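Conserved protein (Methanothermobacter thermautotrophicus, PDB 2WNY) is of unknown function but, as a member of the DUF54 family encoded in the exosome superoperon, probably binds RNA. Local coordinates at residues N10-L15 / R56-R61; M16-E21 / N50-L55; E70-V75 / G105-V110; L93-D98 / L118-E123. The protein carries 1 engineered substitution. One frame throughout, in Å; residues are numbered along the deposited sequence.

Contact 1: residues N10-L15 / R56-R61. Engineered in segment 10-15: Cys-14 (natural residue Arg).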
loop_
_atom_site.group_PDB
_atom_site.type_symbol
_atom_site.label_atom_id
_atom_site.label_comp_id
_atom_site.label_asym_id
_atom_site.label_seq_id
_atom_site.Cartn_x
_atom_site.Cartn_y
_atom_site.Cartn_z
ATOM N N ASN A 10 -5.171 -3.318 9.296
ATOM C CA ASN A 10 -4.833 -4.250 8.232
ATOM C C ASN A 10 -4.408 -3.448 7.001
ATOM O O ASN A 10 -4.611 -2.220 6.949
ATOM C CB ASN A 10 -6.026 -5.170 7.943
ATOM C CG ASN A 10 -7.222 -4.424 7.355
ATOM O OD1 ASN A 10 -7.129 -3.857 6.273
ATOM N ND2 ASN A 10 -8.345 -4.433 8.064
ATOM N N ILE A 11 -3.812 -4.128 6.027
ATOM C CA ILE A 11 -3.494 -3.504 4.737
ATOM C C ILE A 11 -4.007 -4.428 3.644
ATOM O O ILE A 11 -3.684 -5.636 3.648
ATOM C CB ILE A 11 -1.971 -3.355 4.515
ATOM C CG1 ILE A 11 -1.322 -2.605 5.676
ATOM C CG2 ILE A 11 -1.700 -2.621 3.187
ATOM C CD1 ILE A 11 0.152 -2.314 5.480
ATOM N N SER A 12 -4.826 -3.882 2.750
ATOM C CA SER A 12 -5.201 -4.581 1.528
ATOM C C SER A 12 -4.222 -4.090 0.460
ATOM O O SER A 12 -3.863 -2.902 0.447
ATOM C CB SER A 12 -6.629 -4.250 1.105
ATOM O OG SER A 12 -7.575 -4.806 1.988
ATOM N N TYR A 13 -3.782 -4.988 -0.416
ATOM C CA TYR A 13 -2.890 -4.581 -1.503
ATOM C C TYR A 13 -3.310 -5.222 -2.805
ATOM O O TYR A 13 -3.924 -6.316 -2.829
ATOM C CB TYR A 13 -1.411 -4.855 -1.174
ATOM C CG TYR A 13 -1.087 -6.321 -1.029
ATOM C CD1 TYR A 13 -0.826 -7.113 -2.157
ATOM C CD2 TYR A 13 -1.051 -6.920 0.221
ATOM C CE1 TYR A 13 -0.550 -8.463 -2.035
ATOM C CE2 TYR A 13 -0.778 -8.256 0.348
ATOM C CZ TYR A 13 -0.514 -9.023 -0.783
ATOM O OH TYR A 13 -0.238 -10.351 -0.648
ATOM N N CYS A 14 -3.017 -4.506 -3.887
ATOM C CA CYS A 14 -3.329 -4.939 -5.216
ATOM C C CYS A 14 -2.190 -4.505 -6.155
ATOM O O CYS A 14 -1.724 -3.372 -6.066
ATOM C CB CYS A 14 -4.653 -4.268 -5.628
ATOM S SG CYS A 14 -5.239 -4.813 -7.153
ATOM N N LEU A 15 -1.744 -5.385 -7.050
ATOM C CA LEU A 15 -0.841 -4.954 -8.162
ATOM C C LEU A 15 -1.001 -5.899 -9.325
ATOM O O LEU A 15 -1.625 -6.965 -9.186
ATOM C CB LEU A 15 0.625 -4.742 -7.748
ATOM C CG LEU A 15 1.556 -5.904 -7.401
ATOM C CD1 LEU A 15 2.981 -5.383 -7.350
ATOM C CD2 LEU A 15 1.154 -6.575 -6.091
ATOM N N ARG A 56 -3.362 -9.897 -5.267
ATOM C CA ARG A 56 -4.102 -9.264 -4.184
ATOM C C ARG A 56 -3.854 -9.948 -2.837
ATOM O O ARG A 56 -3.587 -11.146 -2.767
ATOM C CB ARG A 56 -5.598 -9.383 -4.459
ATOM C CG ARG A 56 -6.206 -8.334 -5.312
ATOM C CD ARG A 56 -7.732 -8.550 -5.340
ATOM N NE ARG A 56 -8.310 -8.287 -6.659
ATOM C CZ ARG A 56 -8.902 -7.151 -7.028
ATOM N NH1 ARG A 56 -9.012 -6.135 -6.177
ATOM N NH2 ARG A 56 -9.382 -7.034 -8.259
ATOM N N GLY A 57 -4.000 -9.190 -1.759
ATOM C CA GLY A 57 -3.938 -9.765 -0.426
ATOM C C GLY A 57 -4.549 -8.805 0.563
ATOM O O GLY A 57 -4.722 -7.605 0.278
ATOM N N ARG A 58 -4.934 -9.362 1.699
ATOM C CA ARG A 58 -5.293 -8.590 2.877
ATOM C C ARG A 58 -4.426 -9.145 3.990
ATOM O O ARG A 58 -4.461 -10.352 4.319
ATOM C CB ARG A 58 -6.787 -8.685 3.187
ATOM C CG ARG A 58 -7.273 -7.620 4.174
ATOM C CD ARG A 58 -8.702 -7.910 4.578
ATOM N NE ARG A 58 -9.015 -7.511 5.955
ATOM C CZ ARG A 58 -8.450 -8.018 7.057
ATOM N NH1 ARG A 58 -7.489 -8.938 6.980
ATOM N NH2 ARG A 58 -8.838 -7.585 8.252
ATOM N N LEU A 59 -3.591 -8.259 4.516
ATOM C CA LEU A 59 -2.598 -8.613 5.490
ATOM C C LEU A 59 -3.030 -8.047 6.845
ATOM O O LEU A 59 -3.346 -6.861 6.940
ATOM C CB LEU A 59 -1.280 -7.972 5.061
ATOM C CG LEU A 59 -0.145 -8.025 6.075
ATOM C CD1 LEU A 59 0.598 -9.342 5.929
ATOM C CD2 LEU A 59 0.788 -6.832 5.874
ATOM N N ASP A 60 -3.074 -8.890 7.879
ATOM C CA ASP A 60 -3.305 -8.405 9.224
ATOM C C ASP A 60 -2.325 -9.008 10.252
ATOM O O ASP A 60 -2.488 -8.795 11.450
ATOM C CB ASP A 60 -4.779 -8.604 9.636
ATOM C CG ASP A 60 -5.111 -10.055 10.004
ATOM O OD1 ASP A 60 -4.391 -10.983 9.570
ATOM O OD2 ASP A 60 -6.113 -10.262 10.718
ATOM N N ARG A 61 -1.306 -9.737 9.779
ATOM C CA ARG A 61 -0.278 -10.306 10.677
ATOM C C ARG A 61 0.449 -9.172 11.385
ATOM O O ARG A 61 0.980 -8.282 10.727
ATOM C CB ARG A 61 0.764 -11.146 9.914
ATOM C CG ARG A 61 0.238 -12.432 9.308
ATOM C CD ARG A 61 1.361 -13.292 8.694
ATOM N NE ARG A 61 2.147 -12.633 7.641
ATOM C CZ ARG A 61 1.777 -12.498 6.367
ATOM N NH1 ARG A 61 0.595 -12.939 5.931
ATOM N NH2 ARG A 61 2.594 -11.899 5.511
#
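Ile-11 and Leu-59 form an antiparallel hydrogen-bonded pair, and Tyr-13 and Gly-57 form the next one. In the first, Leu-59 N reaches Ile-11 O at 2.8 Å with an almost straight N-H...O angle of 177°; the return bond, Ile-11 N to Leu-59 O, is 2.9 Å long. Tyr-13 N donates to Gly-57 O at 2.9 Å, and Gly-57 N to Tyr-13 O at 3.1 Å. Between these rungs, Ser-12 CA lies 3.3 Å from Gly-57 O in a CA-H...O contact.

The aromatic contact is a CH-pi one. Tyr-13 CG sits between the backbone N and the carbonyl carbon (chi1 65°), which swings the phenol across the neighbouring strand, and Gly-57 CA lies over the Tyr-13 ring face, 3.8 Å from its centroid. Having no side chain, the glycine lets the ring lie directly against its CA.

On the face that bears Ser-12, Cys-14, Arg-56 and Arg-58, the contacts are largely polar. The Asn-10 amide lies over one face of the Arg-58 guanidinium, the planes 38° apart; Asn-10 ND2 and Arg-58 NH2 are both donors, so their proximity is no hydrogen bond. Engineered Cys-14 sets SG over the guanidinium of Arg-56, whose NE makes a salt bridge with Glu-42.

Strand 8-17 also pairs with strand 115-122, while Ile-11 and Leu-59 pack on helix 62-76 and Tyr-13 reaches Leu-30 of helix 23-30.

Contact 2: residues M16-E21 / N50-L55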
loop_
_atom_site.group_PDB
_atom_site.type_symbol
_atom_site.label_atom_id
_atom_site.label_comp_id
_atom_site.label_asym_id
_atom_site.label_seq_id
_atom_site.Cartn_x
_atom_site.Cartn_y
_atom_site.Cartn_z
ATOM N N MET A 16 -0.521 -5.470 -10.488
ATOM C CA MET A 16 -0.848 -6.149 -11.719
ATOM C C MET A 16 0.388 -6.694 -12.376
ATOM O O MET A 16 1.487 -6.138 -12.230
ATOM C CB MET A 16 -1.587 -5.197 -12.669
ATOM C CG MET A 16 -2.091 -3.971 -11.943
ATOM S SD MET A 16 -3.716 -3.453 -12.419
ATOM C CE MET A 16 -4.628 -4.200 -11.077
ATOM N N VAL A 17 0.198 -7.795 -13.090
ATOM C CA VAL A 17 1.275 -8.373 -13.886
ATOM C C VAL A 17 0.791 -8.387 -15.329
ATOM O O VAL A 17 -0.146 -9.133 -15.669
ATOM C CB VAL A 17 1.614 -9.812 -13.471
ATOM C CG1 VAL A 17 2.826 -10.325 -14.265
ATOM C CG2 VAL A 17 1.887 -9.910 -11.957
ATOM N N TYR A 18 1.446 -7.586 -16.161
ATOM C CA TYR A 18 1.125 -7.539 -17.581
ATOM C C TYR A 18 1.866 -8.665 -18.323
ATOM O O TYR A 18 2.731 -9.352 -17.755
ATOM C CB TYR A 18 1.398 -6.144 -18.155
ATOM C CG TYR A 18 0.359 -5.147 -17.685
ATOM C CD1 TYR A 18 -0.781 -4.888 -18.446
ATOM C CD2 TYR A 18 0.486 -4.509 -16.449
ATOM C CE1 TYR A 18 -1.761 -4.014 -18.001
ATOM C CE2 TYR A 18 -0.496 -3.634 -15.988
ATOM C CZ TYR A 18 -1.609 -3.395 -16.760
ATOM O OH TYR A 18 -2.575 -2.550 -16.310
ATOM N N GLY A 19 1.497 -8.863 -19.578
ATOM C CA GLY A 19 2.004 -10.000 -20.354
ATOM C C GLY A 19 3.519 -10.006 -20.477
ATOM O O GLY A 19 4.119 -11.059 -20.412
ATOM N N THR A 20 4.151 -8.843 -20.652
ATOM C CA THR A 20 5.607 -8.814 -20.785
ATOM C C THR A 20 6.336 -8.867 -19.446
ATOM O O THR A 20 7.554 -8.958 -19.423
ATOM C CB THR A 20 6.103 -7.552 -21.489
ATOM O OG1 THR A 20 5.718 -6.397 -20.716
ATOM C CG2 THR A 20 5.530 -7.501 -22.912
ATOM N N GLU A 21 5.601 -8.782 -18.343
ATOM C CA GLU A 21 6.254 -8.769 -17.028
ATOM C C GLU A 21 6.625 -10.125 -16.473
ATOM O O GLU A 21 5.967 -11.138 -16.752
ATOM C CB GLU A 21 5.423 -8.002 -16.026
ATOM C CG GLU A 21 5.359 -6.501 -16.343
ATOM C CD GLU A 21 4.614 -5.778 -15.269
ATOM O OE1 GLU A 21 3.376 -5.988 -15.162
ATOM O OE2 GLU A 21 5.268 -5.033 -14.506
ATOM N N ASN A 50 -5.742 -4.985 -21.535
ATOM C CA ASN A 50 -4.696 -5.999 -21.560
ATOM C C ASN A 50 -4.867 -7.027 -20.446
ATOM O O ASN A 50 -5.229 -6.666 -19.320
ATOM C CB ASN A 50 -3.324 -5.337 -21.563
ATOM C CG ASN A 50 -3.058 -4.615 -22.885
ATOM O OD1 ASN A 50 -2.851 -3.395 -22.936
ATOM N ND2 ASN A 50 -3.118 -5.364 -23.961
ATOM N N PRO A 51 -4.684 -8.318 -20.777
ATOM C CA PRO A 51 -4.921 -9.340 -19.764
ATOM C C PRO A 51 -3.826 -9.245 -18.730
ATOM O O PRO A 51 -2.655 -9.038 -19.070
ATOM C CB PRO A 51 -4.851 -10.664 -20.534
ATOM C CG PRO A 51 -4.158 -10.345 -21.829
ATOM C CD PRO A 51 -4.228 -8.875 -22.065
ATOM N N ILE A 52 -4.218 -9.335 -17.470
ATOM C CA ILE A 52 -3.268 -9.250 -16.368
ATOM C C ILE A 52 -3.551 -10.361 -15.378
ATOM O O ILE A 52 -4.650 -10.949 -15.361
ATOM C CB ILE A 52 -3.364 -7.910 -15.616
ATOM C CG1 ILE A 52 -4.797 -7.680 -15.089
ATOM C CG2 ILE A 52 -2.912 -6.750 -16.523
ATOM C CD1 ILE A 52 -4.962 -6.436 -14.187
ATOM N N THR A 53 -2.543 -10.672 -14.576
ATOM C CA THR A 53 -2.784 -11.342 -13.328
ATOM C C THR A 53 -2.852 -10.231 -12.306
ATOM O O THR A 53 -1.978 -9.374 -12.260
ATOM C CB THR A 53 -1.647 -12.301 -12.948
ATOM O OG1 THR A 53 -1.566 -13.322 -13.931
ATOM C CG2 THR A 53 -1.952 -12.969 -11.609
ATOM N N VAL A 54 -3.908 -10.234 -11.505
ATOM C CA VAL A 54 -3.953 -9.343 -10.341
ATOM C C VAL A 54 -3.401 -10.112 -9.154
ATOM O O VAL A 54 -3.828 -11.240 -8.893
ATOM C CB VAL A 54 -5.405 -8.865 -10.043
ATOM C CG1 VAL A 54 -5.500 -8.231 -8.662
ATOM C CG2 VAL A 54 -5.837 -7.879 -11.093
ATOM N N LEU A 55 -2.441 -9.506 -8.463
ATOM C CA LEU A 55 -1.933 -10.043 -7.203
ATOM C C LEU A 55 -2.550 -9.239 -6.080
ATOM O O LEU A 55 -2.304 -8.040 -5.976
ATOM C CB LEU A 55 -0.399 -9.924 -7.150
ATOM C CG LEU A 55 0.307 -10.639 -8.314
ATOM C CD1 LEU A 55 1.795 -10.197 -8.381
ATOM C CD2 LEU A 55 0.191 -12.170 -8.201
HETATM O O HOH W 1 -0.867 -7.741 -20.664
#
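Val-17, Ile-52 and Met-16 bury the most surface here, in a ladder where strand 8-17 runs out and strand 51-59 begins. Val-17 is held by its backbone: Val-17 N donates to Thr-53 O at 2.8 Å, and Thr-53 N returns a bond to Val-17 O at 3.1 Å. The Val-17 CG2 branch, anti to the carbonyl carbon, crosses to Leu-55 CD1 at 3.6 Å.

Ile-52 divides its branches between two partners. Ile-52 CD1 meets Met-16 SD at 3.7 Å, and the bent methionine chain carries Met-16 CE on to Val-54 CG2, 3.9 Å away. The Ile-52 CG2 methyl lies over one face of the Tyr-18 ring, 3.4 Å from the centroid and 18° off the normal, a close CH-pi contact, while Asn-50 CB stands at the ring edge. Tyr-18 OH is hydrogen-bonded to Tyr-47 N. With Tyr-18 replaced by an alanine, the Ile-52 methyl is likely to lose its aromatic cover and Tyr-47 N its acceptor.

Past the ladder, a type I turn runs from Tyr-18 to Glu-21, and the carboxylate folds back so that Glu-21 OE1 accepts from Tyr-18 N (2.7 Å, 178°). A water bridges Gly-19 N and Pro-51 O where direct pairing has ceased. The chemistry therefore changes along the contact, from paired amides and aliphatic packing to a turn braced by a carboxylate, with a water bridging to the other segment.

Contact 3: residues E70-V75 / G105-V110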
loop_
_atom_site.group_PDB
_atom_site.type_symbol
_atom_site.label_atom_id
_atom_site.label_comp_id
_atom_site.label_asym_id
_atom_site.label_seq_id
_atom_site.Cartn_x
_atom_site.Cartn_y
_atom_site.Cartn_z
ATOM N N GLU A 70 7.018 0.776 10.507
ATOM C CA GLU A 70 8.401 1.216 10.702
ATOM C C GLU A 70 8.939 1.877 9.416
ATOM O O GLU A 70 9.467 2.980 9.452
ATOM C CB GLU A 70 9.283 0.020 11.039
ATOM C CG GLU A 70 9.322 -0.385 12.486
ATOM C CD GLU A 70 10.623 -1.109 12.808
ATOM O OE1 GLU A 70 11.031 -1.992 12.011
ATOM O OE2 GLU A 70 11.246 -0.787 13.844
ATOM N N LYS A 71 8.786 1.200 8.279
ATOM C CA LYS A 71 9.286 1.724 7.010
ATOM C C LYS A 71 8.432 2.909 6.534
ATOM O O LYS A 71 8.957 3.924 6.058
ATOM C CB LYS A 71 9.305 0.612 5.958
ATOM C CG LYS A 71 9.603 1.059 4.529
ATOM C CD LYS A 71 11.058 1.420 4.327
ATOM C CE LYS A 71 11.389 1.488 2.843
ATOM N NZ LYS A 71 12.851 1.333 2.649
ATOM N N PHE A 72 7.118 2.778 6.684
ATOM C CA PHE A 72 6.189 3.858 6.338
ATOM C C PHE A 72 6.561 5.146 7.076
ATOM O O PHE A 72 6.607 6.239 6.478
ATOM C CB PHE A 72 4.749 3.415 6.651
ATOM C CG PHE A 72 3.708 4.494 6.472
ATOM C CD1 PHE A 72 3.000 4.605 5.285
ATOM C CD2 PHE A 72 3.413 5.373 7.510
ATOM C CE1 PHE A 72 2.022 5.596 5.118
ATOM C CE2 PHE A 72 2.442 6.367 7.352
ATOM C CZ PHE A 72 1.744 6.469 6.159
ATOM N N THR A 73 6.843 5.012 8.374
ATOM C CA THR A 73 7.278 6.158 9.201
ATOM C C THR A 73 8.590 6.796 8.716
ATOM O O THR A 73 8.694 8.026 8.675
ATOM C CB THR A 73 7.369 5.783 10.708
ATOM O OG1 THR A 73 6.112 5.251 11.132
ATOM C CG2 THR A 73 7.699 7.000 11.572
ATOM N N GLU A 74 9.584 5.981 8.359
ATOM C CA GLU A 74 10.864 6.520 7.859
ATOM C C GLU A 74 10.633 7.276 6.543
ATOM O O GLU A 74 11.122 8.391 6.353
ATOM C CB GLU A 74 11.895 5.410 7.615
ATOM C CG GLU A 74 12.208 4.534 8.810
ATOM C CD GLU A 74 12.898 3.226 8.425
ATOM O OE1 GLU A 74 13.007 2.911 7.213
ATOM O OE2 GLU A 74 13.335 2.506 9.350
ATOM N N VAL A 75 9.867 6.658 5.654
ATOM C CA VAL A 75 9.589 7.224 4.333
ATOM C C VAL A 75 8.836 8.562 4.449
ATOM O O VAL A 75 9.238 9.550 3.848
ATOM C CB VAL A 75 8.813 6.206 3.434
ATOM C CG1 VAL A 75 8.319 6.852 2.136
ATOM C CG2 VAL A 75 9.694 4.988 3.119
ATOM N N GLY A 105 13.611 -0.896 -4.549
ATOM C CA GLY A 105 13.613 -0.698 -3.093
ATOM C C GLY A 105 13.275 0.722 -2.675
ATOM O O GLY A 105 13.631 1.160 -1.581
ATOM N N VAL A 106 12.597 1.455 -3.556
ATOM C CA VAL A 106 12.250 2.841 -3.267
ATOM C C VAL A 106 10.730 2.953 -3.210
ATOM O O VAL A 106 10.017 2.348 -4.034
ATOM C CB VAL A 106 12.822 3.812 -4.313
ATOM C CG1 VAL A 106 12.443 5.254 -3.977
ATOM C CG2 VAL A 106 14.350 3.665 -4.420
ATOM N N TRP A 107 10.239 3.708 -2.232
ATOM C CA TRP A 107 8.811 3.962 -2.122
ATOM C C TRP A 107 8.525 5.310 -2.744
ATOM O O TRP A 107 8.894 6.356 -2.198
ATOM C CB TRP A 107 8.374 3.967 -0.662
ATOM C CG TRP A 107 8.269 2.631 -0.009
ATOM C CD1 TRP A 107 8.941 1.473 -0.337
ATOM C CD2 TRP A 107 7.468 2.321 1.141
ATOM N NE1 TRP A 107 8.590 0.457 0.545
ATOM C CE2 TRP A 107 7.691 0.954 1.457
ATOM C CE3 TRP A 107 6.581 3.068 1.938
ATOM C CZ2 TRP A 107 7.021 0.310 2.507
ATOM C CZ3 TRP A 107 5.925 2.428 2.990
ATOM C CH2 TRP A 107 6.168 1.075 3.278
ATOM N N GLU A 108 7.868 5.292 -3.896
ATOM C CA GLU A 108 7.562 6.534 -4.596
ATOM C C GLU A 108 6.046 6.634 -4.744
ATOM O O GLU A 108 5.452 5.882 -5.509
ATOM C CB GLU A 108 8.272 6.563 -5.955
ATOM C CG GLU A 108 8.087 7.859 -6.792
ATOM C CD GLU A 108 8.696 9.092 -6.133
ATOM O OE1 GLU A 108 9.908 9.070 -5.834
ATOM O OE2 GLU A 108 7.959 10.081 -5.926
ATOM N N PRO A 109 5.421 7.579 -4.017
ATOM C CA PRO A 109 3.976 7.754 -4.143
ATOM C C PRO A 109 3.629 8.252 -5.544
ATOM O O PRO A 109 4.328 9.099 -6.107
ATOM C CB PRO A 109 3.646 8.816 -3.085
ATOM C CG PRO A 109 4.942 9.549 -2.845
ATOM C CD PRO A 109 6.048 8.580 -3.132
ATOM N N VAL A 110 2.579 7.686 -6.121
ATOM C CA VAL A 110 2.090 8.138 -7.417
ATOM C C VAL A 110 0.579 8.309 -7.350
ATOM O O VAL A 110 -0.068 7.830 -6.409
ATOM C CB VAL A 110 2.470 7.166 -8.565
ATOM C CG1 VAL A 110 3.985 7.177 -8.830
ATOM C CG2 VAL A 110 1.969 5.760 -8.271
#
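Trp-107 presents one face of its indole to helix 62-76, and both Lys-71 and Val-75 stand above that face. Lys-71 CG lies over the six-membered ring of Trp-107, 3.7 Å from its centroid and 25° off the normal, a CH-pi contact whose shortest approach is Lys-71 CG to Trp-107 CZ2 at 3.4 Å. Val-75 CG2 is displaced toward the rim and meets Trp-107 CE3 at 3.8 Å. Phe-72 arrives obliquely: Phe-72 CA is 3.7 Å from Trp-107 CZ3, so the helix backbone itself takes part.

The lysine follows the indole because CG is anti to the backbone N (chi1 171°) and the chain then bends at chi2 (74°), bringing Lys-71 CE to 3.8 Å from Trp-107 NE1. Beyond it Lys-71 NZ lies far above the five-membered ring of Trp-107 and can offer at most a weak cation-pi attraction.

Helix 99-103 ends in a Schellman motif whose C-prime residue is Gly-105, with positive phi; two residues on, the chain sends Trp-107 back toward helix 62-76. The contact thus ties this helix to the link before edge strand 109-110.

The pyrrole N-H is satisfied by Asn-32 O, and the ring of Phe-68 also meets the indole. Replacing Trp-107 by an alanine would probably open a gap beneath Lys-71 and Val-75 and deprive Asn-32 O of its donor. No hydrogen bond joins the two segments, and Phe-72 turns its own ring onward to Leu-93, Ile-136 and Phe-76.

Contact 4: residues L93-D98 / L118-E123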
loop_
_atom_site.group_PDB
_atom_site.type_symbol
_atom_site.label_atom_id
_atom_site.label_comp_id
_atom_site.label_asym_id
_atom_site.label_seq_id
_atom_site.Cartn_x
_atom_site.Cartn_y
_atom_site.Cartn_z
ATOM N N LEU A 93 -6.476 4.916 4.426
ATOM C CA LEU A 93 -5.482 5.680 3.688
ATOM C C LEU A 93 -5.164 4.907 2.421
ATOM O O LEU A 93 -4.689 3.762 2.488
ATOM C CB LEU A 93 -4.200 5.869 4.514
ATOM C CG LEU A 93 -2.931 6.361 3.793
ATOM C CD1 LEU A 93 -3.138 7.735 3.128
ATOM C CD2 LEU A 93 -1.753 6.425 4.756
ATOM N N PHE A 94 -5.411 5.535 1.271
ATOM C CA PHE A 94 -5.107 4.903 -0.013
ATOM C C PHE A 94 -3.807 5.443 -0.556
ATOM O O PHE A 94 -3.676 6.649 -0.829
ATOM C CB PHE A 94 -6.207 5.167 -1.020
ATOM C CG PHE A 94 -7.473 4.437 -0.734
ATOM C CD1 PHE A 94 -7.748 3.224 -1.361
ATOM C CD2 PHE A 94 -8.409 4.962 0.151
ATOM C CE1 PHE A 94 -8.942 2.544 -1.105
ATOM C CE2 PHE A 94 -9.610 4.288 0.407
ATOM C CZ PHE A 94 -9.877 3.086 -0.223
ATOM N N LEU A 95 -2.849 4.541 -0.716
ATOM C CA LEU A 95 -1.501 4.908 -1.112
ATOM C C LEU A 95 -1.066 4.041 -2.278
ATOM O O LEU A 95 -1.096 2.807 -2.196
ATOM C CB LEU A 95 -0.551 4.727 0.076
ATOM C CG LEU A 95 0.917 5.047 -0.181
ATOM C CD1 LEU A 95 1.094 6.512 -0.624
ATOM C CD2 LEU A 95 1.729 4.731 1.071
ATOM N N ARG A 96 -0.679 4.703 -3.362
ATOM C CA ARG A 96 -0.151 4.027 -4.543
ATOM C C ARG A 96 1.336 4.314 -4.658
ATOM O O ARG A 96 1.761 5.474 -4.587
ATOM C CB ARG A 96 -0.836 4.540 -5.800
ATOM C CG ARG A 96 -2.329 4.485 -5.787
ATOM C CD ARG A 96 -2.897 4.893 -7.124
ATOM N NE ARG A 96 -4.353 4.949 -7.060
ATOM C CZ ARG A 96 -5.155 5.035 -8.115
ATOM N NH1 ARG A 96 -4.651 5.085 -9.339
ATOM N NH2 ARG A 96 -6.469 5.073 -7.942
ATOM N N LEU A 97 2.113 3.264 -4.886
ATOM C CA LEU A 97 3.563 3.400 -4.997
ATOM C C LEU A 97 4.011 2.880 -6.353
ATOM O O LEU A 97 3.463 1.873 -6.862
ATOM C CB LEU A 97 4.259 2.634 -3.864
ATOM C CG LEU A 97 3.994 3.060 -2.401
ATOM C CD1 LEU A 97 4.471 1.985 -1.413
ATOM C CD2 LEU A 97 4.631 4.408 -2.063
ATOM N N ASP A 98 4.982 3.578 -6.938
ATOM C CA ASP A 98 5.525 3.205 -8.237
ATOM C C ASP A 98 6.092 1.790 -8.186
ATOM O O ASP A 98 6.891 1.462 -7.316
ATOM C CB ASP A 98 6.605 4.189 -8.704
ATOM C CG ASP A 98 7.014 3.946 -10.146
ATOM O OD1 ASP A 98 6.458 4.607 -11.030
ATOM O OD2 ASP A 98 7.835 3.046 -10.404
ATOM N N LEU A 118 -2.119 0.281 -2.157
ATOM C CA LEU A 118 -2.393 -0.101 -0.769
ATOM C C LEU A 118 -3.650 0.586 -0.240
ATOM O O LEU A 118 -3.850 1.805 -0.424
ATOM C CB LEU A 118 -1.203 0.230 0.119
ATOM C CG LEU A 118 0.170 -0.176 -0.427
ATOM C CD1 LEU A 118 1.261 0.450 0.420
ATOM C CD2 LEU A 118 0.323 -1.677 -0.470
ATOM N N LYS A 119 -4.527 -0.206 0.359
ATOM C CA LYS A 119 -5.652 0.340 1.109
ATOM C C LYS A 119 -5.331 0.054 2.570
ATOM O O LYS A 119 -5.426 -1.092 3.037
ATOM C CB LYS A 119 -6.970 -0.302 0.682
ATOM C CG LYS A 119 -8.188 0.208 1.454
ATOM C CD LYS A 119 -9.493 -0.402 0.952
ATOM C CE LYS A 119 -9.851 -1.705 1.676
ATOM N NZ LYS A 119 -10.042 -1.521 3.151
ATOM N N ILE A 120 -4.909 1.087 3.277
ATOM C CA ILE A 120 -4.456 0.936 4.656
ATOM C C ILE A 120 -5.565 1.332 5.658
ATOM O O ILE A 120 -5.936 2.514 5.760
ATOM C CB ILE A 120 -3.182 1.774 4.925
ATOM C CG1 ILE A 120 -2.059 1.425 3.941
ATOM C CG2 ILE A 120 -2.686 1.544 6.393
ATOM C CD1 ILE A 120 -0.909 2.476 3.899
ATOM N N LYS A 121 -6.082 0.345 6.398
ATOM C CA LYS A 121 -7.087 0.613 7.437
ATOM C C LYS A 121 -6.425 1.182 8.702
ATOM O O LYS A 121 -5.875 0.453 9.532
ATOM C CB LYS A 121 -7.941 -0.625 7.756
ATOM C CG LYS A 121 -9.213 -0.300 8.593
ATOM C CD LYS A 121 -10.078 -1.530 8.768
ATOM C CE LYS A 121 -11.233 -1.261 9.720
ATOM N NZ LYS A 121 -12.002 -2.508 9.949
ATOM N N VAL A 122 -6.511 2.498 8.836
ATOM C CA VAL A 122 -5.890 3.215 9.925
ATOM C C VAL A 122 -6.714 3.052 11.197
ATOM O O VAL A 122 -7.943 3.181 11.174
ATOM C CB VAL A 122 -5.704 4.707 9.564
ATOM C CG1 VAL A 122 -5.159 5.524 10.754
ATOM C CG2 VAL A 122 -4.794 4.834 8.331
ATOM N N GLU A 123 -6.031 2.729 12.293
ATOM C CA GLU A 123 -6.665 2.722 13.614
ATOM C C GLU A 123 -7.225 4.106 13.875
ATOM O O GLU A 123 -6.472 5.096 13.931
ATOM C CB GLU A 123 -5.662 2.341 14.702
ATOM C CG GLU A 123 -6.279 2.137 16.075
ATOM C CD GLU A 123 -5.223 1.898 17.150
ATOM O OE1 GLU A 123 -4.078 2.393 17.017
ATOM O OE2 GLU A 123 -5.542 1.210 18.137
#
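Lys-119 lies alongside the ring of Phe-94, its non-hydrogen-bonded partner across the antiparallel strands, and can be followed outward. Lys-119 CB is 3.9 Å from Phe-94 CE1. Lys-119 CG, placed anti to the backbone N (chi1 179°), comes nearer, 3.5 Å from the same Phe-94 CE1, and Lys-119 CD stays with the ring at 3.7 Å from Phe-94 CZ. There the chain bends at chi3 (90°), taking CE and NZ away from the strand that bears Phe-94. The aliphatic part of the lysine thus runs alongside the phenyl ring, meeting it obliquely.

Hydrogen-bonded pairs flank this one. Leu-93 N donates to Ile-120 O at 2.8 Å, and Ile-120 N donates back to Leu-93 O; Leu-118 N reaches Leu-95 O at 2.7 Å, again with a reciprocal bond.

The opposite face is aliphatic. Leu-93 CD2 meets Ile-120 CD1 at 4.1 Å, Leu-93 CB touches Val-122 CG2, and Leu-97 CD1 crosses to Leu-118 CD1 at 4.0 Å.

This leucine-rich face rests on helix 62-76, where Phe-68 takes Leu-118 and Ile-120 and Phe-72 takes Leu-93; strand 8-17 continues the sheet beyond strand 115-122, and strand 109-110 lies beyond strand 92-98.

Contacts 1, 2 and 4 are strand pairings within one antiparallel sheet of strand order 40-45, 51-59, 8-17, 115-122, 92-98, 109-110; contact 3 joins helix 62-76 to the chain leading into its edge strand 109-110. Contacts 1 and 2 share both strands, their centres about 18 Å apart, and contact 2 nests inside the loop that contact 1 closes. The centres of contacts 1 and 4 are about 10 Å apart, linked through the pairing of strands 8-17 and 115-122. Contacts 3 and 4 interleave along the chain, after contact 1 has closed, with centres about 11 Å apart. Strand 8-17, between 51-59 and 115-122, thus joins early and late parts of the chain in one sheet.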